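Local coordinates for protein putative amidohydrolase (Unidentified, PDB 3MKV) that probably hydrolyses dipeptides that end in proline, as a prolidase of the amidohydrolase superfamily with zinc ions in its active site, at residues A[4-9]-A[408-413]; A[12-17]-A[350-355]; A[392-395]-A[400-403]. One frame throughout, in Å; residues are numbered along the deposited sequence. Where two conformers were deposited one is given.

Interaction 1. Residues A[4-9]-A[408-413]; sequences TTFLFR and GRLFVN
Phe6 packs against Leu410 and the backbone of Gly408 in a small apolar contact between strand 5-9, near the N-terminus, and strand 409-413, near the C-terminus. The backbones do not pair as strands. Their nearest alpha carbons, Phe6 CA and Gly408 CA, are 8.0 Å apart. Phe6 CG lies anti to the carbonyl carbon (chi1 -66°), which sends the ring toward residues 408-410. Two corners of the ring do the touching. Phe6 CE1 lies 3.9 Å from Leu410 CD1, and the two side chains cross obliquely. Across the ring from CE1, Phe6 CE2 is 3.7 Å from Gly408 O; both partners lie on the same side of the ring plane. The same carbonyl also takes part in a water bridge. The water donates to Gly408 O at 3.3 Å, and more weakly to Thr4 O at 3.5 Å. Gly408 has positive phi (70°), a shape that glycine adopts readily, where the chain turns from strand 403-406 into strand 409-413. Phe6 also meets the ring of His48, with the planes at about 45°. Strand 5-9 runs between strands 25-30 and 48-51, while strand 409-413 is paired antiparallel with strand 403-406, whose Leu403 touches Phe8.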
ATOM      1  N   THR A   4      57.418  -2.682  -8.372  1.00110.76           N
ATOM      2  CA  THR A   4      57.352  -4.108  -8.652  1.00104.20           C
ATOM      3  C   THR A   4      57.373  -4.283 -10.164  1.00 98.19           C
ATOM      4  O   THR A   4      56.347  -4.171 -10.830  1.00 98.70           O
ATOM      5  CB  THR A   4      56.098  -4.743  -8.057  1.00104.65           C
ATOM      6  OG1 THR A   4      56.173  -6.167  -8.197  1.00107.35           O
ATOM      7  CG2 THR A   4      54.857  -4.212  -8.750  1.00105.91           C
ATOM      8  N   THR A   5      58.561  -4.557 -10.694  1.00 90.75           N
ATOM      9  CA  THR A   5      58.832  -4.402 -12.116  1.00 85.08           C
ATOM     10  C   THR A   5      58.967  -5.726 -12.869  1.00 82.22           C
ATOM     11  O   THR A   5      59.320  -6.748 -12.290  1.00 79.69           O
ATOM     12  CB  THR A   5      60.106  -3.557 -12.327  1.00 83.69           C
ATOM     13  OG1 THR A   5      59.925  -2.267 -11.727  1.00 84.44           O
ATOM     14  CG2 THR A   5      60.412  -3.390 -13.801  1.00 81.75           C
ATOM     15  N   PHE A   6      58.667  -5.692 -14.165  1.00 78.06           N
ATOM     16  CA  PHE A   6      58.790  -6.866 -15.021  1.00 77.57           C
ATOM     17  C   PHE A   6      59.323  -6.480 -16.398  1.00 76.44           C
ATOM     18  O   PHE A   6      58.975  -5.426 -16.950  1.00 68.98           O
ATOM     19  CB  PHE A   6      57.450  -7.587 -15.174  1.00 77.10           C
ATOM     20  CG  PHE A   6      56.944  -8.202 -13.908  1.00 84.17           C
ATOM     21  CD1 PHE A   6      57.124  -9.551 -13.658  1.00 82.07           C
ATOM     22  CD2 PHE A   6      56.281  -7.431 -12.963  1.00 90.00           C
ATOM     23  CE1 PHE A   6      56.653 -10.125 -12.487  1.00 88.23           C
ATOM     24  CE2 PHE A   6      55.810  -7.998 -11.786  1.00 91.34           C
ATOM     25  CZ  PHE A   6      55.996  -9.346 -11.548  1.00 85.18           C
ATOM     26  N   LEU A   7      60.175  -7.339 -16.943  1.00 72.58           N
ATOM     27  CA  LEU A   7      60.718  -7.114 -18.270  1.00 72.08           C
ATOM     28  C   LEU A   7      60.577  -8.360 -19.143  1.00 68.95           C
ATOM     29  O   LEU A   7      61.260  -9.369 -18.939  1.00 64.81           O
ATOM     30  CB  LEU A   7      62.176  -6.651 -18.195  1.00 71.00           C
ATOM     31  CG  LEU A   7      62.748  -6.194 -19.537  1.00 73.42           C
ATOM     32  CD1 LEU A   7      63.903  -5.232 -19.339  1.00 82.00           C
ATOM     33  CD2 LEU A   7      63.187  -7.392 -20.359  1.00 75.40           C
ATOM     34  N   PHE A   8      59.662  -8.278 -20.100  1.00 65.74           N
ATOM     35  CA  PHE A   8      59.484  -9.321 -21.092  1.00 65.38           C
ATOM     36  C   PHE A   8      60.577  -9.196 -22.140  1.00 69.67           C
ATOM     37  O   PHE A   8      60.808  -8.106 -22.673  1.00 72.00           O
ATOM     38  CB  PHE A   8      58.115  -9.188 -21.746  1.00 63.40           C
ATOM     39  CG  PHE A   8      56.972  -9.511 -20.826  1.00 65.50           C
ATOM     40  CD1 PHE A   8      56.409 -10.776 -20.819  1.00 69.85           C
ATOM     41  CD2 PHE A   8      56.459  -8.550 -19.974  1.00 64.69           C
ATOM     42  CE1 PHE A   8      55.356 -11.076 -19.980  1.00 71.20           C
ATOM     43  CE2 PHE A   8      55.412  -8.845 -19.131  1.00 69.80           C
ATOM     44  CZ  PHE A   8      54.860 -10.109 -19.132  1.00 67.21           C
ATOM     45  N   ARG A   9      61.253 -10.297 -22.432  1.00 69.84           N
ATOM     46  CA  ARG A   9      62.372 -10.318 -23.362  0.50 69.24           C
ATOM     47  C   ARG A   9      62.384 -11.583 -24.239  1.00 69.09           C
ATOM     48  O   ARG A   9      61.926 -12.625 -23.821  1.00 68.95           O
ATOM     49  CB  ARG A   9      63.678 -10.230 -22.565  0.50 70.08           C
ATOM     50  CG  ARG A   9      64.918  -9.933 -23.391  0.50 73.22           C
ATOM     51  CD  ARG A   9      66.185  -9.987 -22.539  0.50 69.04           C
ATOM     52  NE  ARG A   9      66.479 -11.338 -22.063  0.50 68.68           N
ATOM     53  CZ  ARG A   9      66.931 -12.322 -22.836  0.50 63.56           C
ATOM     54  NH1 ARG A   9      67.175 -13.521 -22.315  0.50 55.73           N
ATOM     55  NH2 ARG A   9      67.140 -12.106 -24.130  0.50 55.96           N
ATOM     56  N   GLY A 408      49.533  -5.763 -14.209  1.00 62.73           N
ATOM     57  CA  GLY A 408      50.931  -5.942 -13.823  1.00 60.98           C
ATOM     58  C   GLY A 408      51.201  -7.034 -12.791  1.00 63.05           C
ATOM     59  O   GLY A 408      52.269  -7.070 -12.182  1.00 64.22           O
ATOM     60  N   ARG A 409      50.235  -7.923 -12.580  1.00 63.72           N
ATOM     61  CA  ARG A 409      50.438  -9.067 -11.706  1.00 63.55           C
ATOM     62  C   ARG A 409      50.208 -10.331 -12.506  1.00 63.47           C
ATOM     63  O   ARG A 409      49.412 -10.347 -13.437  1.00 64.26           O
ATOM     64  CB  ARG A 409      49.498  -9.031 -10.496  1.00 63.31           C
ATOM     65  CG  ARG A 409      49.404  -7.676  -9.808  1.00 72.56           C
ATOM     66  CD  ARG A 409      48.736  -7.762  -8.439  1.00 76.22           C
ATOM     67  NE  ARG A 409      49.653  -8.259  -7.413  1.00 99.95           N
ATOM     68  CZ  ARG A 409      49.544  -7.993  -6.112  1.00106.38           C
ATOM     69  NH1 ARG A 409      48.555  -7.225  -5.669  1.00107.82           N
ATOM     70  NH2 ARG A 409      50.427  -8.488  -5.251  1.00104.50           N
ATOM     71  N   LEU A 410      50.922 -11.387 -12.145  1.00 68.66           N
ATOM     72  CA  LEU A 410      50.783 -12.670 -12.805  1.00 65.31           C
ATOM     73  C   LEU A 410      49.736 -13.495 -12.096  1.00 63.58           C
ATOM     74  O   LEU A 410      49.826 -13.746 -10.896  1.00 63.60           O
ATOM     75  CB  LEU A 410      52.113 -13.434 -12.798  1.00 67.95           C
ATOM     76  CG  LEU A 410      53.289 -12.776 -13.527  1.00 72.79           C
ATOM     77  CD1 LEU A 410      54.617 -13.420 -13.132  1.00 71.85           C
ATOM     78  CD2 LEU A 410      53.087 -12.805 -15.044  1.00 73.54           C
ATOM     79  N   PHE A 411      48.728 -13.915 -12.840  1.00 60.25           N
ATOM     80  CA  PHE A 411      47.694 -14.805 -12.335  0.50 58.03           C
ATOM     81  C   PHE A 411      48.080 -16.236 -12.667  1.00 61.00           C
ATOM     82  O   PHE A 411      47.688 -17.188 -11.989  1.00 62.93           O
ATOM     83  CB  PHE A 411      46.352 -14.479 -12.991  0.50 50.28           C
ATOM     84  CG  PHE A 411      45.371 -15.619 -12.964  0.50 48.22           C
ATOM     85  CD1 PHE A 411      45.049 -16.300 -14.127  0.50 39.05           C
ATOM     86  CD2 PHE A 411      44.780 -16.020 -11.772  0.50 42.83           C
ATOM     87  CE1 PHE A 411      44.145 -17.354 -14.101  0.50 40.11           C
ATOM     88  CE2 PHE A 411      43.886 -17.080 -11.740  0.50 32.84           C
ATOM     89  CZ  PHE A 411      43.567 -17.744 -12.902  0.50 36.02           C
ATOM     90  N   VAL A 412      48.843 -16.371 -13.743  1.00 62.70           N
ATOM     91  CA  VAL A 412      49.250 -17.665 -14.251  1.00 64.86           C
ATOM     92  C   VAL A 412      50.577 -17.532 -14.980  1.00 67.98           C
ATOM     93  O   VAL A 412      50.661 -16.892 -16.027  1.00 69.22           O
ATOM     94  CB  VAL A 412      48.209 -18.224 -15.222  1.00 63.41           C
ATOM     95  CG1 VAL A 412      48.852 -19.193 -16.199  1.00 66.06           C
ATOM     96  CG2 VAL A 412      47.092 -18.892 -14.457  1.00 69.30           C
ATOM     97  N   ASN A 413      51.613 -18.138 -14.416  1.00 69.54           N
ATOM     98  CA  ASN A 413      52.921 -18.152 -15.049  1.00 72.61           C
ATOM     99  C   ASN A 413      53.577 -19.524 -14.972  1.00 74.74           C
ATOM    100  O   ASN A 413      54.331 -19.811 -14.047  1.00 73.38           O
ATOM    101  CB  ASN A 413      53.830 -17.117 -14.397  1.00 73.61           C
ATOM    102  CG  ASN A 413      55.234 -17.153 -14.948  1.00 74.63           C
ATOM    103  OD1 ASN A 413      55.498 -17.808 -15.957  1.00 74.22           O
ATOM    104  ND2 ASN A 413      56.147 -16.444 -14.292  1.00 82.78           N
TER
HETATM  105  O   HOH W   1      53.075  -3.901 -11.956  1.00 74.54           O

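Interaction 2. Residues A[12-17]-A[350-355]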
ATOM      1  N   ALA A  12      58.202 -12.678 -29.761  1.00 72.33           N
ATOM      2  CA  ALA A  12      57.490 -11.929 -30.775  1.00 69.67           C
ATOM      3  C   ALA A  12      56.461 -11.060 -30.067  1.00 69.20           C
ATOM      4  O   ALA A  12      55.961 -11.428 -29.007  1.00 69.32           O
ATOM      5  CB  ALA A  12      56.811 -12.872 -31.753  1.00 70.55           C
ATOM      6  N   LEU A  13      56.165  -9.904 -30.649  1.00 68.22           N
ATOM      7  CA  LEU A  13      55.184  -8.984 -30.099  1.00 64.59           C
ATOM      8  C   LEU A  13      54.033  -8.882 -31.065  1.00 65.35           C
ATOM      9  O   LEU A  13      54.241  -8.646 -32.247  1.00 68.28           O
ATOM     10  CB  LEU A  13      55.788  -7.597 -29.909  1.00 65.25           C
ATOM     11  CG  LEU A  13      54.826  -6.533 -29.390  1.00 65.99           C
ATOM     12  CD1 LEU A  13      54.122  -7.032 -28.138  1.00 64.90           C
ATOM     13  CD2 LEU A  13      55.557  -5.240 -29.115  1.00 61.02           C
ATOM     14  N   LEU A  14      52.819  -9.073 -30.563  1.00 68.30           N
ATOM     15  CA  LEU A  14      51.627  -8.927 -31.385  1.00 64.60           C
ATOM     16  C   LEU A  14      51.067  -7.527 -31.190  1.00 65.50           C
ATOM     17  O   LEU A  14      50.610  -7.171 -30.101  1.00 63.24           O
ATOM     18  CB  LEU A  14      50.592  -9.978 -31.007  1.00 64.42           C
ATOM     19  CG  LEU A  14      49.452 -10.233 -31.990  1.00 61.96           C
ATOM     20  CD1 LEU A  14      48.740 -11.526 -31.611  1.00 48.03           C
ATOM     21  CD2 LEU A  14      48.475  -9.050 -32.041  1.00 56.17           C
ATOM     22  N   ASP A  15      51.157  -6.727 -32.246  1.00 65.33           N
ATOM     23  CA  ASP A  15      50.625  -5.381 -32.262  1.00 67.17           C
ATOM     24  C   ASP A  15      49.444  -5.432 -33.209  1.00 70.39           C
ATOM     25  O   ASP A  15      49.617  -5.510 -34.431  1.00 68.16           O
ATOM     26  CB  ASP A  15      51.678  -4.386 -32.756  1.00 70.03           C
ATOM     27  CG  ASP A  15      51.218  -2.937 -32.638  1.00 74.90           C
ATOM     28  OD1 ASP A  15      50.042  -2.658 -32.950  1.00 68.17           O
ATOM     29  OD2 ASP A  15      52.030  -2.076 -32.236  1.00 77.61           O
ATOM     30  N   PRO A  16      48.233  -5.413 -32.637  1.00 72.84           N
ATOM     31  CA  PRO A  16      46.994  -5.756 -33.344  1.00 73.00           C
ATOM     32  C   PRO A  16      46.731  -4.947 -34.612  1.00 73.22           C
ATOM     33  O   PRO A  16      45.881  -5.337 -35.412  1.00 75.29           O
ATOM     34  CB  PRO A  16      45.907  -5.508 -32.293  1.00 73.68           C
ATOM     35  CG  PRO A  16      46.630  -5.625 -30.973  1.00 73.00           C
ATOM     36  CD  PRO A  16      47.992  -5.066 -31.225  1.00 67.53           C
ATOM     37  N   ASP A  17      47.446  -3.844 -34.813  1.00 70.68           N
ATOM     38  CA  ASP A  17      47.316  -3.126 -36.080  1.00 72.24           C
ATOM     39  C   ASP A  17      48.470  -3.370 -37.046  1.00 69.33           C
ATOM     40  O   ASP A  17      48.708  -2.571 -37.945  1.00 70.30           O
ATOM     41  CB  ASP A  17      47.051  -1.627 -35.881  1.00 78.13           C
ATOM     42  CG  ASP A  17      47.387  -1.152 -34.490  1.00 76.51           C
ATOM     43  OD1 ASP A  17      47.302   0.066 -34.249  1.00 70.02           O
ATOM     44  OD2 ASP A  17      47.728  -1.996 -33.638  1.00 86.69           O
ATOM     45  N   GLU A 350      41.996 -10.164 -38.243  1.00 65.64           N
ATOM     46  CA  GLU A 350      40.738  -9.430 -38.087  1.00 62.16           C
ATOM     47  C   GLU A 350      40.049  -9.800 -36.784  1.00 63.14           C
ATOM     48  O   GLU A 350      39.536  -8.928 -36.080  1.00 64.26           O
ATOM     49  CB  GLU A 350      39.790  -9.684 -39.256  1.00 59.20           C
ATOM     50  CG  GLU A 350      40.006  -8.760 -40.433  1.00 63.93           C
ATOM     51  CD  GLU A 350      39.463  -9.336 -41.742  1.00 75.58           C
ATOM     52  OE1 GLU A 350      39.305 -10.582 -41.847  1.00 65.93           O
ATOM     53  OE2 GLU A 350      39.201  -8.537 -42.670  1.00 79.61           O
ATOM     54  N   VAL A 351      40.044 -11.088 -36.451  1.00 59.92           N
ATOM     55  CA  VAL A 351      39.371 -11.511 -35.233  1.00 54.24           C
ATOM     56  C   VAL A 351      40.143 -11.113 -33.981  1.00 54.04           C
ATOM     57  O   VAL A 351      39.534 -10.851 -32.941  1.00 56.90           O
ATOM     58  CB  VAL A 351      39.050 -13.020 -35.204  1.00 56.51           C
ATOM     59  CG1 VAL A 351      39.017 -13.598 -36.616  1.00 48.33           C
ATOM     60  CG2 VAL A 351      40.037 -13.754 -34.325  1.00 55.18           C
ATOM     61  N   ILE A 352      41.470 -11.054 -34.061  1.00 54.36           N
ATOM     62  CA  ILE A 352      42.239 -10.629 -32.894  1.00 55.20           C
ATOM     63  C   ILE A 352      42.047  -9.141 -32.653  1.00 54.99           C
ATOM     64  O   ILE A 352      42.003  -8.687 -31.511  1.00 54.66           O
ATOM     65  CB  ILE A 352      43.745 -10.932 -33.003  1.00 59.81           C
ATOM     66  CG1 ILE A 352      44.048 -12.366 -32.565  1.00 54.67           C
ATOM     67  CG2 ILE A 352      44.527  -9.981 -32.093  1.00 61.02           C
ATOM     68  CD1 ILE A 352      43.603 -13.399 -33.546  1.00 64.07           C
ATOM     69  N   ALA A 353      41.929  -8.391 -33.743  1.00 58.03           N
ATOM     70  CA  ALA A 353      41.646  -6.968 -33.672  1.00 56.16           C
ATOM     71  C   ALA A 353      40.335  -6.801 -32.925  1.00 56.41           C
ATOM     72  O   ALA A 353      40.147  -5.863 -32.152  1.00 54.78           O
ATOM     73  CB  ALA A 353      41.539  -6.399 -35.069  1.00 58.65           C
ATOM     74  N   SER A 354      39.430  -7.742 -33.167  1.00 56.10           N
ATOM     75  CA  SER A 354      38.123  -7.757 -32.538  1.00 53.49           C
ATOM     76  C   SER A 354      38.211  -7.781 -31.031  1.00 56.69           C
ATOM     77  O   SER A 354      37.554  -6.986 -30.346  1.00 57.71           O
ATOM     78  CB  SER A 354      37.354  -8.986 -32.991  1.00 46.50           C
ATOM     79  OG  SER A 354      36.405  -8.612 -33.956  1.00 55.02           O
ATOM     80  N   ALA A 355      39.020  -8.712 -30.527  1.00 56.29           N
ATOM     81  CA  ALA A 355      39.076  -9.010 -29.107  1.00 46.92           C
ATOM     82  C   ALA A 355      40.054  -8.110 -28.396  1.00 50.80           C
ATOM     83  O   ALA A 355      40.386  -8.356 -27.235  1.00 53.11           O
ATOM     84  CB  ALA A 355      39.451 -10.436 -28.890  1.00 43.68           C
TER
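Ile352 and Ala353, neighbours on helix 348-362, pack against Leu14 and Pro16 of residues 12-17. The helical segment opens with Glu350, whose CB points away from residues 12-17. Its carboxylate makes a salt bridge with Lys315 and accepts a hydrogen bond from Ser347 N. Glu350 O in turn accepts the backbone N-H of Ser354 at 3.1 Å, one of the bonds that keep this turn helical. Ile352 carries the apolar contact. Its CG2 branch touches Leu14 CD2 at 4.1 Å, methyl to methyl, with the side chains set obliquely. On the facing segment, Leu14 CG is anti to the backbone N (chi1 -164°), which extends the side chain toward the helix. Ala353 comes next and is nearest to the backbone of residues 12-17. Ala353 CB lies 4.5 Å from Pro16 O, and the alpha carbons of Pro16 and Ala353 are 5.5 Å apart. Pro16 extends its packing one turn onward, onto Thr356 and Ile357. Ala355 ends the segment with a backbone hydrogen bond to Ile62 of strand 56-63. Leu14 and Pro16 also rest on that strand, at Met58 and Pro59. The arrangement fits the two-part build of amidohydrolases, in which a beta-rich domain formed partly by the N-terminal chain packs beside a TIM-type barrel.

Interaction 3. Residues A[392-395]-A[400-403]; sequences DCLL and HIPL
His400 and Ile401 pack round the carbonyl of Cys393 in a compact loop. Cys393 O is 3.4 Å from His400 CB and lies at the edge of the imidazole, near the ring plane. His400 CG stands beside its own backbone N (chi1 -53°), and the ring reaches back along residues 392-393. There His400 CD2 is 4.2 Å from Asp392 O. The same Cys393 O is also 4.0 Å from Ile401 CG1. Beyond CG1 the Ile401 chain is extended (chi2 -162°), and CD1 meets Leu394 CD2 at 4.2 Å. This apolar touch closes the buried side of the contact.

A water joins the two segments on the polar side. It donates to Cys393 O at 2.6 Å and to Leu395 O at 2.9 Å, and it accepts the N-H of His400 at 3.2 Å. Three backbone groups are thus tied through one water, and the carbonyl packed against His400 CB has a hydrogen-bond partner.

The next shell holds both segments in place. Cys393 and Leu394 rest on Val383, and Leu394 also touches Phe339 of helix 337-343. Backbone bonding links His400 to Asp384, and Ile401 O accepts a hydrogen bond from Arg99. The whole forms the folded connection between two antiparallel strands, 380-383 and 403-406, in the C-terminal part of the amidohydrolase fold.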
ATOM      1  N   ASP A 392      44.147 -21.320 -33.167  1.00 70.54           N
ATOM      2  CA  ASP A 392      44.054 -22.586 -32.453  1.00 70.16           C
ATOM      3  C   ASP A 392      44.829 -22.580 -31.140  1.00 64.41           C
ATOM      4  O   ASP A 392      44.542 -23.370 -30.245  1.00 61.46           O
ATOM      5  CB  ASP A 392      44.543 -23.732 -33.342  1.00 75.46           C
ATOM      6  CG  ASP A 392      43.683 -23.918 -34.583  1.00 83.34           C
ATOM      7  OD1 ASP A 392      42.606 -23.287 -34.670  1.00 87.04           O
ATOM      8  OD2 ASP A 392      44.084 -24.699 -35.470  1.00 87.39           O
ATOM      9  N   CYS A 393      45.814 -21.696 -31.032  1.00 64.16           N
ATOM     10  CA  CYS A 393      46.579 -21.554 -29.788  1.00 69.02           C
ATOM     11  C   CYS A 393      45.772 -20.895 -28.647  1.00 64.63           C
ATOM     12  O   CYS A 393      46.115 -21.032 -27.471  1.00 64.89           O
ATOM     13  CB  CYS A 393      47.882 -20.779 -30.046  1.00 69.41           C
ATOM     14  SG  CYS A 393      47.708 -19.338 -31.146  1.00 84.00           S
ATOM     15  N   LEU A 394      44.707 -20.178 -29.005  1.00 60.87           N
ATOM     16  CA  LEU A 394      43.837 -19.536 -28.017  1.00 58.17           C
ATOM     17  C   LEU A 394      42.729 -20.475 -27.535  1.00 56.05           C
ATOM     18  O   LEU A 394      42.162 -20.267 -26.468  1.00 55.36           O
ATOM     19  CB  LEU A 394      43.238 -18.241 -28.580  1.00 49.43           C
ATOM     20  CG  LEU A 394      44.264 -17.230 -29.110  1.00 55.76           C
ATOM     21  CD1 LEU A 394      43.618 -16.007 -29.789  1.00 48.53           C
ATOM     22  CD2 LEU A 394      45.219 -16.796 -28.008  1.00 46.45           C
ATOM     23  N   LEU A 395      42.437 -21.516 -28.313  1.00 58.97           N
ATOM     24  CA  LEU A 395      41.326 -22.420 -28.010  1.00 60.01           C
ATOM     25  C   LEU A 395      41.495 -23.171 -26.702  1.00 59.29           C
ATOM     26  O   LEU A 395      42.602 -23.279 -26.172  1.00 57.20           O
ATOM     27  CB  LEU A 395      41.119 -23.445 -29.124  1.00 60.47           C
ATOM     28  CG  LEU A 395      40.797 -22.952 -30.530  1.00 66.74           C
ATOM     29  CD1 LEU A 395      40.454 -24.143 -31.437  1.00 59.81           C
ATOM     30  CD2 LEU A 395      39.674 -21.922 -30.506  1.00 66.92           C
ATOM     31  N   HIS A 400      47.694 -23.415 -24.273  1.00 59.14           N
ATOM     32  CA  HIS A 400      48.849 -22.829 -24.929  1.00 58.82           C
ATOM     33  C   HIS A 400      48.971 -21.375 -24.531  1.00 58.28           C
ATOM     34  O   HIS A 400      49.355 -20.530 -25.337  1.00 57.66           O
ATOM     35  CB  HIS A 400      48.722 -22.956 -26.444  1.00 57.71           C
ATOM     36  CG  HIS A 400      48.457 -24.352 -26.905  1.00 65.99           C
ATOM     37  ND1 HIS A 400      49.383 -25.367 -26.771  1.00 64.91           N
ATOM     38  CD2 HIS A 400      47.371 -24.906 -27.495  1.00 69.22           C
ATOM     39  CE1 HIS A 400      48.878 -26.484 -27.264  1.00 68.93           C
ATOM     40  NE2 HIS A 400      47.660 -26.232 -27.710  1.00 70.75           N
ATOM     41  N   ILE A 401      48.617 -21.096 -23.280  1.00 60.85           N
ATOM     42  CA  ILE A 401      48.702 -19.756 -22.729  1.00 61.95           C
ATOM     43  C   ILE A 401      49.358 -19.836 -21.362  1.00 65.35           C
ATOM     44  O   ILE A 401      48.701 -19.676 -20.338  1.00 66.93           O
ATOM     45  CB  ILE A 401      47.313 -19.086 -22.622  1.00 66.03           C
ATOM     46  CG1 ILE A 401      46.529 -19.257 -23.927  1.00 63.75           C
ATOM     47  CG2 ILE A 401      47.451 -17.608 -22.283  1.00 61.79           C
ATOM     48  CD1 ILE A 401      45.362 -18.300 -24.076  1.00 65.28           C
ATOM     49  N   PRO A 402      50.669 -20.109 -21.351  1.00 68.06           N
ATOM     50  CA  PRO A 402      51.511 -20.268 -20.165  1.00 67.59           C
ATOM     51  C   PRO A 402      51.505 -19.085 -19.199  1.00 67.45           C
ATOM     52  O   PRO A 402      51.692 -19.283 -18.000  1.00 71.41           O
ATOM     53  CB  PRO A 402      52.919 -20.440 -20.753  1.00 68.51           C
ATOM     54  CG  PRO A 402      52.814 -19.959 -22.177  1.00 68.29           C
ATOM     55  CD  PRO A 402      51.431 -20.309 -22.593  1.00 66.72           C
ATOM     56  N   LEU A 403      51.321 -17.868 -19.700  1.00 65.51           N
ATOM     57  CA  LEU A 403      51.364 -16.692 -18.820  1.00 63.44           C
ATOM     58  C   LEU A 403      50.199 -15.722 -19.023  1.00 61.72           C
ATOM     59  O   LEU A 403      49.856 -15.379 -20.156  1.00 61.19           O
ATOM     60  CB  LEU A 403      52.705 -15.957 -18.955  1.00 62.49           C
ATOM     61  CG  LEU A 403      52.935 -14.811 -17.963  1.00 59.02           C
ATOM     62  CD1 LEU A 403      54.411 -14.702 -17.586  1.00 58.47           C
ATOM     63  CD2 LEU A 403      52.392 -13.469 -18.483  1.00 59.44           C
TER
HETATM   64  O   HOH W   2      45.035 -21.889 -25.256  1.00 47.38           O

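Overall arrangement
Interaction 1 joins regions near the two ends of the modelled chain, and interactions 2 and 3 both lie within the loop it closes. Interactions 1 and 3 touch directly, although their centres are about 17 Å apart. Leu410 CD2 packs on Leu403 CD1 at 3.4 Å, and Val412 CG1 lies 3.4 Å from Pro402 O. The centres of interactions 2 and 3 are about 14 Å apart, and their nearest atoms about 5 Å, without contact. Interactions 1 and 2 are about 20 Å apart between centres and share the N-terminal chain. None of the three includes a zinc ligand. Strand 56-63, beside interaction 2, leads to zinc ligands His65 and His67.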